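PDB 3G98: alanyl-tRNA synthetase from Aquifex aeolicus, which attaches alanine to its cognate tRNA, its C-Ala domain probably binding that tRNA and bringing aminoacylation and editing together on it. Local coordinates for residues E3-V15 with F98-S110. Sequence-based numbering, arbitrary orientation.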
loop_
_atom_site.group_PDB
_atom_site.type_symbol
_atom_site.label_atom_id
_atom_site.label_comp_id
_atom_site.label_asym_id
_atom_site.label_seq_id
_atom_site.Cartn_x
_atom_site.Cartn_y
_atom_site.Cartn_z
ATOM N N GLU A 3 -3.786 -11.385 4.666
ATOM C CA GLU A 3 -5.101 -10.773 4.567
ATOM C C GLU A 3 -5.684 -10.582 5.960
ATOM O O GLU A 3 -5.665 -11.498 6.783
ATOM C CB GLU A 3 -6.038 -11.639 3.721
ATOM C CG GLU A 3 -7.490 -11.194 3.782
ATOM C CD GLU A 3 -8.402 -12.029 2.907
ATOM O OE1 GLU A 3 -7.890 -12.759 2.033
ATOM O OE2 GLU A 3 -9.635 -11.951 3.095
ATOM N N GLU A 4 -6.200 -9.386 6.213
ATOM C CA GLU A 4 -6.778 -9.044 7.504
ATOM C C GLU A 4 -7.891 -8.014 7.361
ATOM O O GLU A 4 -7.705 -6.977 6.727
ATOM C CB GLU A 4 -5.694 -8.476 8.420
ATOM C CG GLU A 4 -6.224 -7.977 9.755
ATOM C CD GLU A 4 -5.128 -7.477 10.676
ATOM O OE1 GLU A 4 -3.937 -7.746 10.402
ATOM O OE2 GLU A 4 -5.464 -6.816 11.679
ATOM N N ASN A 5 -9.050 -8.285 7.953
ATOM C CA ASN A 5 -10.094 -7.272 7.983
ATOM C C ASN A 5 -9.773 -6.196 9.011
ATOM O O ASN A 5 -9.383 -6.500 10.139
ATOM C CB ASN A 5 -11.465 -7.901 8.248
ATOM C CG ASN A 5 -11.932 -8.759 7.092
ATOM O OD1 ASN A 5 -11.656 -8.452 5.929
ATOM N ND2 ASN A 5 -12.620 -9.851 7.401
ATOM N N VAL A 6 -9.911 -4.939 8.603
ATOM C CA VAL A 6 -9.686 -3.799 9.486
ATOM C C VAL A 6 -10.825 -2.810 9.307
ATOM O O VAL A 6 -10.986 -2.210 8.239
ATOM C CB VAL A 6 -8.348 -3.078 9.200
ATOM C CG1 VAL A 6 -8.130 -1.953 10.205
ATOM C CG2 VAL A 6 -7.184 -4.056 9.223
ATOM N N GLY A 7 -11.615 -2.635 10.357
ATOM C CA GLY A 7 -12.815 -1.827 10.251
ATOM C C GLY A 7 -13.704 -2.441 9.190
ATOM O O GLY A 7 -13.935 -3.645 9.190
ATOM N N ASP A 8 -14.176 -1.615 8.263
ATOM C CA ASP A 8 -15.075 -2.082 7.223
ATOM C C ASP A 8 -14.312 -2.453 5.952
ATOM O O ASP A 8 -14.901 -2.533 4.877
ATOM C CB ASP A 8 -16.116 -1.000 6.912
ATOM C CG ASP A 8 -17.377 -1.563 6.285
ATOM O OD1 ASP A 8 -17.935 -2.536 6.836
ATOM O OD2 ASP A 8 -17.816 -1.022 5.248
ATOM N N PHE A 9 -13.003 -2.676 6.075
ATOM C CA PHE A 9 -12.162 -2.965 4.908
ATOM C C PHE A 9 -11.462 -4.318 5.019
ATOM O O PHE A 9 -11.339 -4.870 6.111
ATOM C CB PHE A 9 -11.119 -1.854 4.727
ATOM C CG PHE A 9 -11.677 -0.469 4.899
ATOM C CD1 PHE A 9 -11.398 0.269 6.044
ATOM C CD2 PHE A 9 -12.498 0.088 3.933
ATOM C CE1 PHE A 9 -11.918 1.544 6.210
ATOM C CE2 PHE A 9 -13.022 1.366 4.094
ATOM C CZ PHE A 9 -12.732 2.092 5.232
ATOM N N THR A 10 -11.018 -4.854 3.880
ATOM C CA THR A 10 -10.145 -6.030 3.864
ATOM C C THR A 10 -8.754 -5.613 3.382
ATOM O O THR A 10 -8.579 -5.184 2.233
ATOM C CB THR A 10 -10.688 -7.166 2.961
ATOM O OG1 THR A 10 -11.955 -7.618 3.454
ATOM C CG2 THR A 10 -9.722 -8.348 2.934
ATOM N N LEU A 11 -7.772 -5.727 4.269
ATOM C CA LEU A 11 -6.402 -5.329 3.955
ATOM C C LEU A 11 -5.569 -6.506 3.460
ATOM O O LEU A 11 -5.495 -7.542 4.116
ATOM C CB LEU A 11 -5.727 -4.686 5.170
ATOM C CG LEU A 11 -4.260 -4.284 4.977
ATOM C CD1 LEU A 11 -4.123 -3.214 3.906
ATOM C CD2 LEU A 11 -3.651 -3.802 6.297
ATOM N N HIS A 12 -4.969 -6.339 2.282
ATOM C CA HIS A 12 -4.018 -7.304 1.735
ATOM C C HIS A 12 -2.641 -6.648 1.714
ATOM O O HIS A 12 -2.457 -5.564 1.138
ATOM C CB HIS A 12 -4.414 -7.721 0.311
ATOM C CG HIS A 12 -5.818 -8.221 0.198
ATOM N ND1 HIS A 12 -6.162 -9.535 0.440
ATOM C CD2 HIS A 12 -6.971 -7.583 -0.118
ATOM C CE1 HIS A 12 -7.466 -9.684 0.279
ATOM N NE2 HIS A 12 -7.979 -8.514 -0.061
ATOM N N TYR A 13 -1.663 -7.286 2.337
ATOM C CA TYR A 13 -0.358 -6.657 2.427
ATOM C C TYR A 13 0.793 -7.629 2.430
ATOM O O TYR A 13 0.664 -8.784 2.847
ATOM C CB TYR A 13 -0.279 -5.725 3.645
ATOM C CG TYR A 13 -0.266 -6.461 4.968
ATOM C CD1 TYR A 13 0.933 -6.834 5.561
ATOM C CD2 TYR A 13 -1.455 -6.794 5.615
ATOM C CE1 TYR A 13 0.955 -7.521 6.773
ATOM C CE2 TYR A 13 -1.447 -7.478 6.828
ATOM C CZ TYR A 13 -0.237 -7.836 7.398
ATOM O OH TYR A 13 -0.216 -8.514 8.596
ATOM N N GLY A 14 1.938 -7.144 1.971
ATOM C CA GLY A 14 3.137 -7.962 1.979
ATOM C C GLY A 14 4.284 -7.258 1.305
ATOM O O GLY A 14 4.083 -6.339 0.510
ATOM N N VAL A 15 5.500 -7.679 1.622
ATOM C CA VAL A 15 6.665 -7.116 0.957
ATOM C C VAL A 15 7.404 -8.247 0.261
ATOM O O VAL A 15 7.583 -9.327 0.833
ATOM C CB VAL A 15 7.600 -6.376 1.958
ATOM C CG1 VAL A 15 7.867 -7.240 3.179
ATOM C CG2 VAL A 15 8.892 -5.974 1.281
ATOM N N PHE A 98 8.945 -1.688 6.858
ATOM C CA PHE A 98 7.645 -2.112 6.329
ATOM C C PHE A 98 6.633 -2.535 7.407
ATOM O O PHE A 98 5.475 -2.120 7.360
ATOM C CB PHE A 98 7.804 -3.218 5.281
ATOM C CG PHE A 98 6.499 -3.678 4.681
ATOM C CD1 PHE A 98 5.904 -4.864 5.103
ATOM C CD2 PHE A 98 5.875 -2.931 3.694
ATOM C CE1 PHE A 98 4.706 -5.296 4.546
ATOM C CE2 PHE A 98 4.669 -3.356 3.132
ATOM C CZ PHE A 98 4.090 -4.543 3.561
ATOM N N PRO A 99 7.057 -3.369 8.374
ATOM C CA PRO A 99 6.114 -3.743 9.434
ATOM C C PRO A 99 5.519 -2.525 10.152
ATOM O O PRO A 99 4.327 -2.509 10.475
ATOM C CB PRO A 99 6.973 -4.581 10.386
ATOM C CG PRO A 99 8.068 -5.121 9.535
ATOM C CD PRO A 99 8.363 -4.034 8.538
ATOM N N GLU A 100 6.344 -1.510 10.396
ATOM C CA GLU A 100 5.889 -0.291 11.054
ATOM C C GLU A 100 4.917 0.495 10.152
ATOM O O GLU A 100 3.938 1.087 10.629
ATOM C CB GLU A 100 7.087 0.569 11.453
ATOM C CG GLU A 100 7.908 0.019 12.631
ATOM C CD GLU A 100 8.715 -1.250 12.322
ATOM O OE1 GLU A 100 9.014 -1.541 11.140
ATOM O OE2 GLU A 100 9.057 -1.968 13.285
ATOM N N ALA A 101 5.182 0.492 8.851
ATOM C CA ALA A 101 4.270 1.124 7.890
ATOM C C ALA A 101 2.913 0.413 7.875
ATOM O O ALA A 101 1.861 1.062 7.770
ATOM C CB ALA A 101 4.886 1.136 6.484
ATOM N N VAL A 102 2.939 -0.918 7.979
ATOM C CA VAL A 102 1.702 -1.708 7.998
ATOM C C VAL A 102 0.894 -1.391 9.251
ATOM O O VAL A 102 -0.328 -1.195 9.182
ATOM C CB VAL A 102 1.970 -3.230 7.924
ATOM C CG1 VAL A 102 0.680 -4.014 8.215
ATOM C CG2 VAL A 102 2.529 -3.605 6.557
ATOM N N LYS A 103 1.577 -1.327 10.389
ATOM C CA LYS A 103 0.912 -0.971 11.642
ATOM C C LYS A 103 0.206 0.383 11.528
ATOM O O LYS A 103 -0.966 0.512 11.906
ATOM C CB LYS A 103 1.919 -0.977 12.795
ATOM C CG LYS A 103 1.310 -0.819 14.179
ATOM C CD LYS A 103 2.385 -0.957 15.263
ATOM C CE LYS A 103 3.255 0.302 15.338
ATOM N NZ LYS A 103 4.459 0.142 16.204
ATOM N N LEU A 104 0.912 1.380 10.992
ATOM C CA LEU A 104 0.337 2.707 10.758
ATOM C C LEU A 104 -0.888 2.657 9.843
ATOM O O LEU A 104 -1.895 3.297 10.120
ATOM C CB LEU A 104 1.384 3.669 10.169
ATOM C CG LEU A 104 0.888 5.087 9.816
ATOM C CD1 LEU A 104 0.270 5.771 11.026
ATOM C CD2 LEU A 104 2.005 5.950 9.259
ATOM N N LEU A 105 -0.796 1.912 8.747
ATOM C CA LEU A 105 -1.923 1.795 7.817
ATOM C C LEU A 105 -3.139 1.191 8.503
ATOM O O LEU A 105 -4.273 1.644 8.294
ATOM C CB LEU A 105 -1.539 0.964 6.576
ATOM C CG LEU A 105 -2.644 0.750 5.539
ATOM C CD1 LEU A 105 -3.235 2.070 5.073
ATOM C CD2 LEU A 105 -2.121 -0.074 4.354
ATOM N N LYS A 106 -2.929 0.165 9.322
ATOM C CA LYS A 106 -4.056 -0.420 10.033
ATOM C C LYS A 106 -4.688 0.602 10.958
ATOM O O LYS A 106 -5.910 0.657 11.091
ATOM C CB LYS A 106 -3.635 -1.659 10.823
ATOM C CG LYS A 106 -3.282 -2.846 9.943
ATOM C CD LYS A 106 -2.820 -4.012 10.794
ATOM C CE LYS A 106 -2.294 -5.151 9.943
ATOM N NZ LYS A 106 -1.926 -6.331 10.797
ATOM N N GLU A 107 -3.857 1.415 11.598
ATOM C CA GLU A 107 -4.364 2.455 12.492
ATOM C C GLU A 107 -5.128 3.502 11.692
ATOM O O GLU A 107 -6.148 4.032 12.144
ATOM C CB GLU A 107 -3.214 3.108 13.254
ATOM C CG GLU A 107 -3.672 4.185 14.224
ATOM C CD GLU A 107 -4.577 3.629 15.302
ATOM O OE1 GLU A 107 -4.051 3.011 16.253
ATOM O OE2 GLU A 107 -5.812 3.804 15.198
ATOM N N ILE A 108 -4.631 3.797 10.495
ATOM C CA ILE A 108 -5.309 4.735 9.619
ATOM C C ILE A 108 -6.674 4.189 9.208
ATOM O O ILE A 108 -7.681 4.891 9.297
ATOM C CB ILE A 108 -4.467 5.071 8.376
ATOM C CG1 ILE A 108 -3.328 6.025 8.753
ATOM C CG2 ILE A 108 -5.345 5.694 7.285
ATOM C CD1 ILE A 108 -2.293 6.216 7.647
ATOM N N LEU A 109 -6.709 2.931 8.788
ATOM C CA LEU A 109 -7.956 2.308 8.349
ATOM C C LEU A 109 -8.998 2.185 9.454
ATOM O O LEU A 109 -10.199 2.220 9.187
ATOM C CB LEU A 109 -7.680 0.926 7.759
ATOM C CG LEU A 109 -6.891 0.925 6.449
ATOM C CD1 LEU A 109 -6.757 -0.519 5.942
ATOM C CD2 LEU A 109 -7.542 1.827 5.406
ATOM N N SER A 110 -8.539 2.011 10.691
ATOM C CA SER A 110 -9.451 1.904 11.834
ATOM C C SER A 110 -9.910 3.278 12.339
ATOM O O SER A 110 -10.976 3.404 12.943
ATOM C CB SER A 110 -8.801 1.110 12.969
ATOM O OG SER A 110 -7.832 1.889 13.648
HETATM O O HOH W 1 -3.629 -6.586 13.342
#
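Tyr-13 lies against Val-102 and the end of the Lys-106 chain where the C-terminal helix 98-110 of the C-Ala domain, an alpha and beta fold of the DHHA1 family, packs against the beta hairpin 2-17 at one border of the mixed sheet. Helix and strand 9-15 run nearly antiparallel, at 166°. With Tyr-13 CG between its backbone N and carbonyl carbon (chi1 70°), the ring offers one face to Val-102 CG1, a CH-pi contact 3.9 Å from the centroid, and its edge to Phe-98 CE1. Its OH is 3.5 Å from Lys-106 NZ, and CE2 neighbours Lys-106 CE. An alanine in place of Tyr-13 would probably leave Val-102 CG1 without its aromatic face and open a gap beside Lys-106 CE. Val-15 CB sits over the centre of one Phe-98 face in a CH-pi contact; Val-102 CG2, from the same helix, lies near the rim of the opposite face. Leu-11 splits its branches: CD1 meets Leu-105 CD2, CD2 touches Lys-106 CG. Toward the hairpin turn, Val-6 CG1 presses on Leu-109 CB at 3.8 Å; Leu-109 O lies at the Phe-9 ring edge, in its plane. Lys-106, CG anti to its carbonyl carbon (chi1 -70°) and then extended, brings NZ to Glu-4 OE1 in a salt bridge whose 2.5 Å is doubtfully short; one water links NZ to Glu-4 OE2.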